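PDB 6WB6: transferrin from Manduca sexta, which carries iron in the insect, binding a single ferric ion per molecule together with a carbonate or bicarbonate anion. Local coordinates for residues 55-60 with 374-379; 270-275 with 334-339; 427-432 with 583-588; 434-439 with 543-548. All coordinates share one frame; numbering follows the deposited sequence.

Contact 1 (55-60 with 374-379)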
loop_
_atom_site.group_PDB
_atom_site.type_symbol
_atom_site.label_atom_id
_atom_site.label_comp_id
_atom_site.label_asym_id
_atom_site.label_seq_id
_atom_site.Cartn_x
_atom_site.Cartn_y
_atom_site.Cartn_z
ATOM N N PRO A 55 -6.997 -15.991 13.078
ATOM C CA PRO A 55 -5.934 -15.189 13.691
ATOM C C PRO A 55 -6.095 -13.705 13.377
ATOM O O PRO A 55 -6.495 -13.320 12.278
ATOM C CB PRO A 55 -4.661 -15.762 13.052
ATOM C CG PRO A 55 -5.145 -16.302 11.732
ATOM C CD PRO A 55 -6.467 -16.896 12.041
ATOM N N VAL A 56 -5.756 -12.869 14.347
ATOM C CA VAL A 56 -5.965 -11.431 14.248
ATOM C C VAL A 56 -4.765 -10.704 14.841
ATOM O O VAL A 56 -4.240 -11.102 15.886
ATOM C CB VAL A 56 -7.252 -10.996 14.983
ATOM C CG1 VAL A 56 -8.525 -11.314 14.169
ATOM C CG2 VAL A 56 -7.301 -11.647 16.340
ATOM N N ASP A 57 -4.340 -9.628 14.181
ATOM C CA ASP A 57 -3.581 -8.600 14.861
ATOM C C ASP A 57 -4.545 -7.730 15.668
ATOM O O ASP A 57 -5.752 -7.751 15.426
ATOM C CB ASP A 57 -2.806 -7.740 13.861
ATOM C CG ASP A 57 -1.844 -8.546 12.985
ATOM O OD1 ASP A 57 -1.234 -9.543 13.448
ATOM O OD2 ASP A 57 -1.681 -8.152 11.821
ATOM N N PRO A 58 -4.031 -6.944 16.622
ATOM C CA PRO A 58 -4.894 -5.992 17.349
ATOM C C PRO A 58 -5.685 -5.061 16.429
ATOM O O PRO A 58 -6.856 -4.754 16.681
ATOM C CB PRO A 58 -3.875 -5.227 18.214
ATOM C CG PRO A 58 -2.676 -6.146 18.316
ATOM C CD PRO A 58 -2.606 -6.764 16.967
ATOM N N GLU A 59 -5.059 -4.611 15.351
ATOM C CA GLU A 59 -5.770 -3.840 14.344
ATOM C C GLU A 59 -6.987 -4.605 13.797
ATOM O O GLU A 59 -8.016 -3.999 13.483
ATOM C CB GLU A 59 -4.798 -3.465 13.215
ATOM C CG GLU A 59 -3.687 -2.455 13.599
ATOM C CD GLU A 59 -2.392 -3.133 14.121
ATOM O OE1 GLU A 59 -2.477 -4.266 14.606
ATOM O OE2 GLU A 59 -1.293 -2.546 14.028
ATOM N N ASP A 60 -6.882 -5.936 13.657
ATOM C CA ASP A 60 -8.001 -6.726 13.143
ATOM C C ASP A 60 -9.115 -6.863 14.186
ATOM O O ASP A 60 -10.305 -6.831 13.847
ATOM C CB ASP A 60 -7.501 -8.107 12.689
ATOM C CG ASP A 60 -6.419 -8.032 11.614
ATOM O OD1 ASP A 60 -6.554 -7.264 10.632
ATOM O OD2 ASP A 60 -5.406 -8.741 11.766
ATOM N N PHE A 374 -8.374 2.413 8.085
ATOM C CA PHE A 374 -8.464 3.145 9.337
ATOM C C PHE A 374 -7.851 2.350 10.478
ATOM O O PHE A 374 -7.076 2.883 11.269
ATOM C CB PHE A 374 -9.907 3.470 9.666
ATOM C CG PHE A 374 -10.056 4.242 10.915
ATOM C CD1 PHE A 374 -9.886 5.606 10.910
ATOM C CD2 PHE A 374 -10.378 3.611 12.096
ATOM C CE1 PHE A 374 -10.023 6.341 12.045
ATOM C CE2 PHE A 374 -10.523 4.344 13.253
ATOM C CZ PHE A 374 -10.346 5.716 13.222
ATOM N N SER A 375 -8.209 1.070 10.593
ATOM C CA SER A 375 -7.654 0.246 11.654
ATOM C C SER A 375 -6.139 0.130 11.550
ATOM O O SER A 375 -5.497 -0.255 12.527
ATOM C CB SER A 375 -8.278 -1.154 11.626
ATOM O OG SER A 375 -7.962 -1.812 10.421
ATOM N N ARG A 376 -5.564 0.419 10.384
ATOM C CA ARG A 376 -4.132 0.296 10.155
ATOM C C ARG A 376 -3.425 1.649 10.152
ATOM O O ARG A 376 -2.350 1.781 9.560
ATOM C CB ARG A 376 -3.885 -0.425 8.841
ATOM C CG ARG A 376 -4.293 -1.904 8.859
ATOM C CD ARG A 376 -3.255 -2.770 9.561
ATOM N NE ARG A 376 -3.810 -4.079 9.916
ATOM C CZ ARG A 376 -3.088 -5.117 10.330
ATOM N NH1 ARG A 376 -1.772 -5.018 10.433
ATOM N NH2 ARG A 376 -3.690 -6.266 10.620
ATOM N N ASP A 377 -4.043 2.658 10.764
ATOM C CA ASP A 377 -3.435 3.958 11.027
ATOM C C ASP A 377 -3.138 4.747 9.757
ATOM O O ASP A 377 -2.250 5.610 9.753
ATOM C CB ASP A 377 -2.156 3.835 11.862
ATOM C CG ASP A 377 -1.827 5.155 12.578
ATOM O OD1 ASP A 377 -2.709 5.645 13.306
ATOM O OD2 ASP A 377 -0.746 5.727 12.360
ATOM N N ILE A 378 -3.877 4.489 8.680
ATOM C CA ILE A 378 -3.736 5.254 7.443
ATOM C C ILE A 378 -4.768 6.365 7.486
ATOM O O ILE A 378 -5.924 6.120 7.840
ATOM C CB ILE A 378 -3.924 4.365 6.213
ATOM C CG1 ILE A 378 -2.858 3.277 6.202
ATOM C CG2 ILE A 378 -3.894 5.180 4.914
ATOM C CD1 ILE A 378 -2.999 2.355 4.992
ATOM N N ARG A 379 -4.322 7.598 7.199
ATOM C CA ARG A 379 -5.118 8.818 7.349
ATOM C C ARG A 379 -4.735 9.714 6.178
ATOM O O ARG A 379 -3.531 9.895 5.905
ATOM C CB ARG A 379 -4.862 9.541 8.668
ATOM C CG ARG A 379 -5.148 8.720 9.904
ATOM C CD ARG A 379 -6.629 8.538 10.133
ATOM N NE ARG A 379 -6.883 7.933 11.433
ATOM C CZ ARG A 379 -6.783 6.629 11.703
ATOM N NH1 ARG A 379 -6.436 5.766 10.752
ATOM N NH2 ARG A 379 -7.043 6.194 12.936
HETATM O O HOH W 1 -6.494 -4.329 10.089
#
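Glu59 and Ser375 bring the two backbones closest, their CA atoms 5.2 Å apart, where the start of helix 58-65 meets the end of helix 360-375. Residues 55-60 belong to the N-terminal transferrin repeat and 374-379 to the C-terminal one, so two halves of a bilobal transferrin touch here. Helix 360-375 closes in a Schellman motif with Asp377, at positive phi, as its C-prime residue; Arg376, just before it, sends its side chain across to the N-terminal repeat. Its chain bends at chi2 (-79°) and then runs extended across Glu59. Arg376 NH2 meets two carboxylates near the guanidinium plane: Asp57 OD2 at 3.0 Å, nearly straight (161°) and on the anti lone pair, and Asp60 OD1, also at 3.0 Å but from above the carboxylate plane. Glu59 covers one guanidinium face, Glu59 CB 3.5 Å from Arg376 NE; its carboxylate lies almost parallel to the guanidinium and probably contributes through charge, no N-H pointing at it. Arg376 NE donates to water 1 at 2.7 Å, which donates to Asp60 OD1 and Ser375 OG; that hydroxyl is also hydrogen-bonded to Phe372 O in the preceding helical turn. Asp57 is a predicted iron-binding residue, yet here its OD2 goes to Arg376 and its OD1 to Gln274, while the iron ligands seen are Tyr90 and Tyr204. Asp60 OD2 accepts from Asp57 N (2.8 Å) and meets Arg39 in a salt bridge. One arginine thus faces three acidic side chains; they probably stabilise its positive charge, and Arg39 is likely to help balance theirs.

Contact 2 (270-275 with 334-339). With NAG (2-acetamido-2-deoxy-beta-D-glucopyranose), chain C.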
loop_
_atom_site.group_PDB
_atom_site.type_symbol
_atom_site.label_atom_id
_atom_site.label_comp_id
_atom_site.label_asym_id
_atom_site.label_seq_id
_atom_site.Cartn_x
_atom_site.Cartn_y
_atom_site.Cartn_z
ATOM N N ALA A 270 0.617 0.055 25.572
ATOM C CA ALA A 270 1.298 -1.147 25.127
ATOM C C ALA A 270 0.730 -1.599 23.791
ATOM O O ALA A 270 -0.428 -1.365 23.481
ATOM C CB ALA A 270 1.152 -2.277 26.146
ATOM N N ARG A 271 1.558 -2.228 22.990
ATOM C CA ARG A 271 1.041 -2.954 21.845
ATOM C C ARG A 271 0.545 -4.317 22.312
ATOM O O ARG A 271 1.329 -5.092 22.883
ATOM C CB ARG A 271 2.097 -3.103 20.784
ATOM C CG ARG A 271 1.584 -3.696 19.519
ATOM C CD ARG A 271 2.693 -3.706 18.544
ATOM N NE ARG A 271 2.262 -4.149 17.232
ATOM C CZ ARG A 271 3.090 -4.290 16.209
ATOM N NH1 ARG A 271 4.385 -4.000 16.345
ATOM N NH2 ARG A 271 2.627 -4.718 15.061
ATOM N N PRO A 272 -0.735 -4.632 22.145
ATOM C CA PRO A 272 -1.225 -5.933 22.587
ATOM C C PRO A 272 -0.683 -7.032 21.698
ATOM O O PRO A 272 -0.305 -6.799 20.548
ATOM C CB PRO A 272 -2.748 -5.815 22.444
ATOM C CG PRO A 272 -3.024 -4.362 22.128
ATOM C CD PRO A 272 -1.798 -3.882 21.440
ATOM N N TRP A 273 -0.619 -8.230 22.269
ATOM C CA TRP A 273 -0.280 -9.420 21.502
ATOM C C TRP A 273 -1.312 -9.681 20.426
ATOM O O TRP A 273 -2.499 -9.403 20.591
ATOM C CB TRP A 273 -0.258 -10.648 22.392
ATOM C CG TRP A 273 0.795 -10.702 23.444
ATOM C CD1 TRP A 273 0.595 -10.664 24.779
ATOM C CD2 TRP A 273 2.202 -10.861 23.245
ATOM N NE1 TRP A 273 1.790 -10.782 25.440
ATOM C CE2 TRP A 273 2.797 -10.906 24.519
ATOM C CE3 TRP A 273 3.018 -10.958 22.114
ATOM C CZ2 TRP A 273 4.176 -11.049 24.701
ATOM C CZ3 TRP A 273 4.401 -11.097 22.294
ATOM C CH2 TRP A 273 4.962 -11.142 23.581
ATOM N N GLN A 274 -0.858 -10.308 19.351
ATOM C CA GLN A 274 -1.773 -10.911 18.410
ATOM C C GLN A 274 -2.355 -12.178 19.017
ATOM O O GLN A 274 -1.903 -12.667 20.064
ATOM C CB GLN A 274 -1.073 -11.283 17.113
ATOM C CG GLN A 274 -0.125 -10.277 16.568
ATOM C CD GLN A 274 1.019 -10.969 15.903
ATOM O OE1 GLN A 274 1.691 -11.783 16.520
ATOM N NE2 GLN A 274 1.221 -10.687 14.625
ATOM N N GLY A 275 -3.351 -12.735 18.332
ATOM C CA GLY A 275 -3.915 -13.999 18.767
ATOM C C GLY A 275 -5.040 -14.489 17.880
ATOM O O GLY A 275 -5.024 -14.270 16.668
ATOM N N ASN A 334 -8.627 -1.943 24.915
ATOM C CA ASN A 334 -8.693 -0.913 25.940
ATOM C C ASN A 334 -7.620 -1.108 27.000
ATOM O O ASN A 334 -6.983 -0.143 27.422
ATOM C CB ASN A 334 -10.062 -0.908 26.603
ATOM C CG ASN A 334 -11.094 -0.126 25.815
ATOM O OD1 ASN A 334 -10.804 0.459 24.765
ATOM N ND2 ASN A 334 -12.309 -0.114 26.327
ATOM N N LYS A 335 -7.420 -2.337 27.471
ATOM C CA LYS A 335 -6.565 -2.468 28.642
ATOM C C LYS A 335 -5.097 -2.253 28.303
ATOM O O LYS A 335 -4.240 -2.253 29.206
ATOM C CB LYS A 335 -6.773 -3.837 29.306
ATOM C CG LYS A 335 -6.458 -5.039 28.422
ATOM C CD LYS A 335 -6.763 -6.343 29.135
ATOM C CE LYS A 335 -6.384 -7.535 28.299
ATOM N NZ LYS A 335 -4.903 -7.692 28.146
ATOM N N ALA A 336 -4.794 -2.071 27.023
ATOM C CA ALA A 336 -3.470 -1.700 26.590
ATOM C C ALA A 336 -3.365 -0.206 26.333
ATOM O O ALA A 336 -2.272 0.272 26.024
ATOM C CB ALA A 336 -3.096 -2.468 25.327
ATOM N N ASN A 337 -4.470 0.531 26.509
ATOM C CA ASN A 337 -4.633 1.891 25.993
ATOM C C ASN A 337 -4.446 1.942 24.482
ATOM O O ASN A 337 -4.024 2.954 23.928
ATOM C CB ASN A 337 -3.676 2.868 26.665
ATOM C CG ASN A 337 -3.977 3.050 28.140
ATOM O OD1 ASN A 337 -5.120 2.924 28.575
ATOM N ND2 ASN A 337 -2.955 3.347 28.915
ATOM N N TYR A 338 -4.744 0.853 23.794
ATOM C CA TYR A 338 -4.395 0.784 22.386
ATOM C C TYR A 338 -5.554 1.147 21.472
ATOM O O TYR A 338 -5.326 1.389 20.288
ATOM C CB TYR A 338 -3.861 -0.620 22.052
ATOM C CG TYR A 338 -3.059 -0.671 20.784
ATOM C CD1 TYR A 338 -1.782 -0.153 20.739
ATOM C CD2 TYR A 338 -3.577 -1.242 19.634
ATOM C CE1 TYR A 338 -1.034 -0.208 19.593
ATOM C CE2 TYR A 338 -2.837 -1.292 18.466
ATOM C CZ TYR A 338 -1.554 -0.778 18.465
ATOM O OH TYR A 338 -0.806 -0.798 17.324
ATOM N N THR A 339 -6.787 1.174 21.974
ATOM C CA THR A 339 -7.880 1.651 21.128
ATOM C C THR A 339 -7.659 3.115 20.775
ATOM O O THR A 339 -7.839 3.522 19.621
ATOM C CB THR A 339 -9.225 1.465 21.832
ATOM O OG1 THR A 339 -9.293 0.163 22.422
ATOM C CG2 THR A 339 -10.373 1.635 20.827
HETATM C C1 NAG C . -3.225 3.552 30.304
HETATM C C2 NAG C . -2.102 3.001 31.164
HETATM C C3 NAG C . -2.156 3.438 32.633
HETATM C C4 NAG C . -2.537 4.911 32.809
HETATM C C5 NAG C . -3.603 5.363 31.812
HETATM C C6 NAG C . -3.656 6.873 31.771
HETATM C C7 NAG C . -1.330 0.856 30.238
HETATM C C8 NAG C . -1.417 -0.626 30.438
HETATM N N2 NAG C . -2.108 1.555 31.064
HETATM O O3 NAG C . -0.844 3.207 33.167
HETATM O O4 NAG C . -3.148 5.169 34.081
HETATM O O5 NAG C . -3.328 4.953 30.474
HETATM O O6 NAG C . -2.344 7.298 31.424
HETATM O O7 NAG C . -0.592 1.354 29.399
HETATM O O HOH W 2 -0.658 -3.829 16.731
#
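Pro272 lies over one face of the Tyr338 ring in a CH-pi contact: Pro272 CD sits 3.7 Å from the ring centroid, 18° off the normal. This small apolar centre joins the chain leaving strand 269-271 of the N-terminal repeat to the Schellman motif at Asn337, which ends helix 329-334 just before helix 338-342. The tyrosine reaches the proline because its CG stands opposite the backbone N (chi1 -161°), which swings the ring across the pyrrolidine at about a right angle. Ala336 fills the next position, its CB 3.7 Å from Pro272 CG, and Ala270 CB packs against it more loosely. Outward from there the backbones join, Ala270 N donating to Ala336 O at 2.9 Å. At the ring's far end the phenol is polar: Tyr338 OH bonds to Asn121 OD1 and accepts from water 2, whose oxygen lies 3.0 Å from Arg271 NE. Arg271 also lines a carbonate pocket, its NH1 hydrogen-bonded to the hydroxyl of the iron ligand Tyr90. A leucine in place of Tyr338 would probably take the ring face away from Pro272 CD and leave Asn121 and water 2 without the hydroxyl. Beyond the helix end, Asn337, turned at positive phi, gives its amide to the sugar: Asn337 ND2 is covalently joined to C1 of N-acetylglucosamine at 1.4 Å.

Contact 3 (427-432 with 583-588)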
loop_
_atom_site.group_PDB
_atom_site.type_symbol
_atom_site.label_atom_id
_atom_site.label_comp_id
_atom_site.label_asym_id
_atom_site.label_seq_id
_atom_site.Cartn_x
_atom_site.Cartn_y
_atom_site.Cartn_z
ATOM N N GLU A 427 -2.448 3.212 -11.920
ATOM C CA GLU A 427 -2.026 1.834 -11.738
ATOM C C GLU A 427 -0.698 1.576 -12.423
ATOM O O GLU A 427 -0.388 2.148 -13.471
ATOM C CB GLU A 427 -3.077 0.862 -12.286
ATOM C CG GLU A 427 -4.275 0.755 -11.392
ATOM C CD GLU A 427 -5.296 -0.282 -11.825
ATOM O OE1 GLU A 427 -5.226 -0.795 -12.964
ATOM O OE2 GLU A 427 -6.192 -0.541 -11.022
ATOM N N VAL A 428 0.109 0.740 -11.792
ATOM C CA VAL A 428 1.291 0.203 -12.438
ATOM C C VAL A 428 1.172 -1.314 -12.464
ATOM O O VAL A 428 0.463 -1.927 -11.663
ATOM C CB VAL A 428 2.598 0.648 -11.750
ATOM C CG1 VAL A 428 2.803 2.124 -11.958
ATOM C CG2 VAL A 428 2.606 0.279 -10.283
ATOM N N TYR A 429 1.900 -1.919 -13.393
ATOM C CA TYR A 429 1.708 -3.322 -13.714
ATOM C C TYR A 429 3.051 -4.030 -13.830
ATOM O O TYR A 429 4.117 -3.413 -13.812
ATOM C CB TYR A 429 0.910 -3.465 -15.001
ATOM C CG TYR A 429 -0.348 -2.660 -15.010
ATOM C CD1 TYR A 429 -1.439 -3.044 -14.255
ATOM C CD2 TYR A 429 -0.451 -1.511 -15.775
ATOM C CE1 TYR A 429 -2.608 -2.320 -14.267
ATOM C CE2 TYR A 429 -1.633 -0.772 -15.791
ATOM C CZ TYR A 429 -2.699 -1.188 -15.034
ATOM O OH TYR A 429 -3.875 -0.490 -15.005
ATOM N N GLY A 430 2.984 -5.353 -13.928
ATOM C CA GLY A 430 4.180 -6.156 -14.098
ATOM C C GLY A 430 5.045 -6.255 -12.861
ATOM O O GLY A 430 4.775 -5.624 -11.828
ATOM N N GLU A 431 6.099 -7.074 -12.959
ATOM C CA GLU A 431 7.083 -7.181 -11.889
ATOM C C GLU A 431 7.913 -5.912 -11.747
ATOM O O GLU A 431 8.431 -5.635 -10.658
ATOM C CB GLU A 431 7.995 -8.379 -12.145
ATOM N N LEU A 432 8.022 -5.127 -12.816
ATOM C CA LEU A 432 8.716 -3.847 -12.811
ATOM C C LEU A 432 7.845 -2.686 -12.328
ATOM O O LEU A 432 8.337 -1.555 -12.267
ATOM C CB LEU A 432 9.236 -3.556 -14.223
ATOM C CG LEU A 432 10.184 -4.633 -14.766
ATOM C CD1 LEU A 432 9.778 -5.090 -16.162
ATOM C CD2 LEU A 432 11.617 -4.122 -14.766
ATOM N N ALA A 583 1.346 4.366 -21.968
ATOM C CA ALA A 583 -0.072 4.115 -22.118
ATOM C C ALA A 583 -0.815 4.582 -20.882
ATOM O O ALA A 583 -0.376 4.302 -19.761
ATOM C CB ALA A 583 -0.326 2.629 -22.348
ATOM N N PRO A 584 -1.925 5.302 -21.013
ATOM C CA PRO A 584 -2.696 5.643 -19.813
ATOM C C PRO A 584 -3.230 4.373 -19.180
ATOM O O PRO A 584 -3.875 3.562 -19.840
ATOM C CB PRO A 584 -3.812 6.551 -20.347
ATOM C CG PRO A 584 -3.921 6.201 -21.779
ATOM C CD PRO A 584 -2.556 5.810 -22.238
ATOM N N SER A 585 -2.898 4.178 -17.910
ATOM C CA SER A 585 -3.433 3.089 -17.108
ATOM C C SER A 585 -4.584 3.637 -16.292
ATOM O O SER A 585 -4.722 4.850 -16.146
ATOM C CB SER A 585 -2.380 2.507 -16.157
ATOM O OG SER A 585 -2.221 3.326 -15.013
ATOM N N ARG A 586 -5.411 2.744 -15.754
ATOM C CA ARG A 586 -6.476 3.212 -14.885
ATOM C C ARG A 586 -5.914 4.287 -13.965
ATOM O O ARG A 586 -4.899 4.075 -13.296
ATOM C CB ARG A 586 -7.061 2.077 -14.057
ATOM C CG ARG A 586 -7.999 2.549 -12.996
ATOM C CD ARG A 586 -8.828 1.401 -12.424
ATOM N NE ARG A 586 -9.724 0.844 -13.426
ATOM C CZ ARG A 586 -10.494 -0.230 -13.240
ATOM N NH1 ARG A 586 -10.506 -0.881 -12.082
ATOM N NH2 ARG A 586 -11.262 -0.654 -14.219
ATOM N N THR A 587 -6.583 5.438 -13.946
ATOM C CA THR A 587 -6.102 6.664 -13.316
ATOM C C THR A 587 -7.185 7.254 -12.432
ATOM O O THR A 587 -8.351 7.314 -12.837
ATOM C CB THR A 587 -5.750 7.704 -14.345
ATOM O OG1 THR A 587 -4.699 7.223 -15.180
ATOM C CG2 THR A 587 -5.326 8.954 -13.668
ATOM N N TRP A 588 -6.796 7.724 -11.251
ATOM C CA TRP A 588 -7.705 8.424 -10.359
ATOM C C TRP A 588 -7.496 9.919 -10.513
ATOM O O TRP A 588 -6.352 10.401 -10.517
ATOM C CB TRP A 588 -7.522 7.972 -8.905
ATOM C CG TRP A 588 -8.043 6.576 -8.739
ATOM C CD1 TRP A 588 -9.222 6.207 -8.186
ATOM C CD2 TRP A 588 -7.384 5.350 -9.147
ATOM N NE1 TRP A 588 -9.355 4.834 -8.219
ATOM C CE2 TRP A 588 -8.246 4.288 -8.818
ATOM C CE3 TRP A 588 -6.155 5.054 -9.754
ATOM C CZ2 TRP A 588 -7.929 2.952 -9.085
ATOM C CZ3 TRP A 588 -5.834 3.713 -10.006
ATOM C CH2 TRP A 588 -6.722 2.690 -9.685
#
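Glu427 and Ser585 meet at the end of an antiparallel strand pair, where strand 422-428 lies beside strand 587-590 in the four-stranded sheet of the C-terminal repeat. One backbone bond and one from a side chain join the segments: Glu427 N donates to Arg586 O at 2.9 Å, and the hydroxyl Ser585 OG donates to Glu427 O at 2.7 Å. The glutamate side chain, extended beyond CG (chi2 -175°), runs alongside Arg586, pointing the same way, so that Glu427 OE2 comes 3.6 Å from Arg586 CD. Across it the indole presents an edge, with Trp588 CH2 3.5 Å from Glu427 OE2. The carboxylate is positioned by Tyr429 OH, which donates to Glu427 OE1 (2.5 Å, so short that the length itself is doubtful), and by the backbone N of Asn633 at Glu427 OE2. Arg586 is held further out by a salt bridge to Asp408, while Trp588 stacks on Phe425. An alanine in place of Glu427 would probably leave the Tyr429 hydroxyl and Asn633 N without their acceptor and open a gap beside the indole edge. Ser585 CB lies at the edge of the tyrosine ring, 3.4 Å from Tyr429 CE2.

Contact 4 (434-439 with 543-548)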
loop_
_atom_site.group_PDB
_atom_site.type_symbol
_atom_site.label_atom_id
_atom_site.label_comp_id
_atom_site.label_asym_id
_atom_site.label_seq_id
_atom_site.Cartn_x
_atom_site.Cartn_y
_atom_site.Cartn_z
ATOM N N THR A 434 5.128 -0.701 -13.444
ATOM C CA THR A 434 5.307 0.215 -14.556
ATOM C C THR A 434 3.970 0.323 -15.276
ATOM O O THR A 434 3.282 -0.698 -15.386
ATOM C CB THR A 434 6.382 -0.384 -15.464
ATOM O OG1 THR A 434 7.691 -0.015 -14.997
ATOM C CG2 THR A 434 6.199 0.026 -16.850
ATOM N N PRO A 435 3.556 1.495 -15.768
ATOM C CA PRO A 435 2.366 1.509 -16.632
ATOM C C PRO A 435 2.650 0.710 -17.888
ATOM O O PRO A 435 3.799 0.404 -18.193
ATOM C CB PRO A 435 2.154 2.989 -16.951
ATOM C CG PRO A 435 3.007 3.730 -15.961
ATOM C CD PRO A 435 4.143 2.842 -15.646
ATOM N N ASN A 436 1.594 0.352 -18.611
ATOM C CA ASN A 436 1.796 -0.209 -19.938
ATOM C C ASN A 436 2.370 0.856 -20.858
ATOM O O ASN A 436 2.160 2.054 -20.655
ATOM C CB ASN A 436 0.491 -0.725 -20.516
ATOM C CG ASN A 436 -0.042 -1.917 -19.755
ATOM O OD1 ASN A 436 0.705 -2.841 -19.422
ATOM N ND2 ASN A 436 -1.324 -1.874 -19.427
ATOM N N TYR A 437 3.096 0.407 -21.879
ATOM C CA TYR A 437 3.581 1.278 -22.937
ATOM C C TYR A 437 3.082 0.802 -24.291
ATOM O O TYR A 437 3.044 -0.402 -24.574
ATOM C CB TYR A 437 5.104 1.330 -22.961
ATOM C CG TYR A 437 5.675 2.142 -21.831
ATOM C CD1 TYR A 437 5.518 1.735 -20.515
ATOM C CD2 TYR A 437 6.349 3.316 -22.074
ATOM C CE1 TYR A 437 6.034 2.483 -19.483
ATOM C CE2 TYR A 437 6.869 4.065 -21.052
ATOM C CZ TYR A 437 6.711 3.646 -19.760
ATOM O OH TYR A 437 7.234 4.381 -18.730
ATOM N N ALA A 438 2.714 1.759 -25.125
ATOM C CA ALA A 438 2.544 1.472 -26.537
ATOM C C ALA A 438 3.917 1.335 -27.176
ATOM O O ALA A 438 4.762 2.233 -27.062
ATOM C CB ALA A 438 1.740 2.576 -27.221
ATOM N N VAL A 439 4.164 0.210 -27.832
ATOM C CA VAL A 439 5.477 -0.036 -28.407
ATOM C C VAL A 439 5.316 -0.379 -29.874
ATOM O O VAL A 439 4.205 -0.491 -30.396
ATOM C CB VAL A 439 6.261 -1.141 -27.678
ATOM C CG1 VAL A 439 6.258 -0.866 -26.191
ATOM C CG2 VAL A 439 5.700 -2.525 -27.978
ATOM N N PHE A 543 2.303 -2.067 -34.008
ATOM C CA PHE A 543 1.985 -1.154 -32.904
ATOM C C PHE A 543 1.010 -1.870 -31.977
ATOM O O PHE A 543 -0.196 -1.961 -32.247
ATOM C CB PHE A 543 1.401 0.162 -33.399
ATOM C CG PHE A 543 2.269 0.857 -34.390
ATOM C CD1 PHE A 543 3.255 1.741 -33.968
ATOM C CD2 PHE A 543 2.128 0.608 -35.748
ATOM C CE1 PHE A 543 4.079 2.368 -34.887
ATOM C CE2 PHE A 543 2.959 1.226 -36.671
ATOM C CZ PHE A 543 3.927 2.107 -36.239
ATOM N N VAL A 544 1.546 -2.369 -30.874
ATOM C CA VAL A 544 0.800 -3.145 -29.902
ATOM C C VAL A 544 1.095 -2.543 -28.540
ATOM O O VAL A 544 1.882 -1.614 -28.418
ATOM C CB VAL A 544 1.181 -4.629 -29.970
ATOM C CG1 VAL A 544 0.748 -5.196 -31.326
ATOM C CG2 VAL A 544 2.694 -4.807 -29.773
ATOM N N SER A 545 0.422 -3.050 -27.522
ATOM C CA SER A 545 0.744 -2.674 -26.163
ATOM C C SER A 545 1.877 -3.543 -25.668
ATOM O O SER A 545 1.998 -4.701 -26.061
ATOM C CB SER A 545 -0.443 -2.855 -25.221
ATOM O OG SER A 545 0.034 -2.875 -23.870
ATOM N N SER A 546 2.664 -2.998 -24.741
ATOM C CA SER A 546 3.667 -3.818 -24.065
ATOM C C SER A 546 3.028 -4.998 -23.335
ATOM O O SER A 546 3.644 -6.063 -23.211
ATOM C CB SER A 546 4.467 -2.960 -23.093
ATOM O OG SER A 546 3.625 -2.413 -22.116
ATOM N N ALA A 547 1.782 -4.837 -22.883
ATOM C CA ALA A 547 1.075 -5.928 -22.212
ATOM C C ALA A 547 0.885 -7.157 -23.102
ATOM O O ALA A 547 0.661 -8.254 -22.583
ATOM C CB ALA A 547 -0.283 -5.420 -21.715
ATOM N N ASP A 548 0.968 -7.006 -24.417
ATOM C CA ASP A 548 0.731 -8.095 -25.356
ATOM C C ASP A 548 2.017 -8.657 -25.938
ATOM O O ASP A 548 1.964 -9.402 -26.924
ATOM C CB ASP A 548 -0.164 -7.627 -26.507
ATOM C CG ASP A 548 -1.645 -7.610 -26.141
ATOM O OD1 ASP A 548 -2.020 -8.107 -25.053
ATOM O OD2 ASP A 548 -2.440 -7.089 -26.955
HETATM O O HOH W 3 3.204 -3.666 -19.514
#
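Ser546 turns its hydroxyl onto Tyr437 because chi1, at 61°, sets OG between its own backbone N and carbonyl carbon. There Ser546 OG accepts from Tyr437 N at 2.9 Å, almost straight. Ser545 next door does otherwise: chi1 of 162° places its side-chain oxygen opposite the backbone N, where Ser545 OG accepts from Ala547 N at 2.8 Å and forms an ST turn. The turn bends the chain from strand 542-545 into a short 3-10 segment. Ser546 grips Tyr437 with both main chain and side chain, since Ser546 N also donates to Tyr437 O at a tight 2.6 Å. Its hydroxyl thereby stands in for a backbone acceptor as the strand gives way to the turn. Water 3 extends this edge, donating to Asn436 OD1 at 2.6 Å and lying within hydrogen-bonding distance of Ser546 OG. Further along, the backbones pair as antiparallel strands. Ala438 and Ser545 form a non-hydrogen-bonded pair, and Val439 with Val544 a hydrogen-bonded one, in which Val439 N reaches Val544 O at 3.0 Å and the return bond is longer. On the face of these valines, Val439 CG2 and Val544 CG2 touch at 4.2 Å. The short segments 437-439 and 543-545 run antiparallel, their directions 153° apart, and the pair belongs to the mixed sheet of the C-terminal repeat, consistent with the periplasmic-binding-protein-like fold of transferrins.

Overall arrangement
The four contacts fall into two touching pairs: contact 1, between the repeats, touches contact 2 in the N-terminal repeat, and contacts 3 and 4 touch within the C-terminal repeat. Contacts 1 and 2 have centres 11 Å apart and meet directly: Asp57 OD1 and Gln274 NE2 lie 3.0 Å apart. Both approach the iron site, the side chain of Arg271 coming about 4 Å from the ferric ion and about 3 Å from a carbonate, that of Glu59 about 9 Å from the ion. Contacts 3 and 4, with centres 10 Å apart, are joined where Tyr429 N faces Thr434 O at 2.7 Å, and lie away from the iron. Contacts 2 and 4 stand farthest apart, with centres 48 Å from each other.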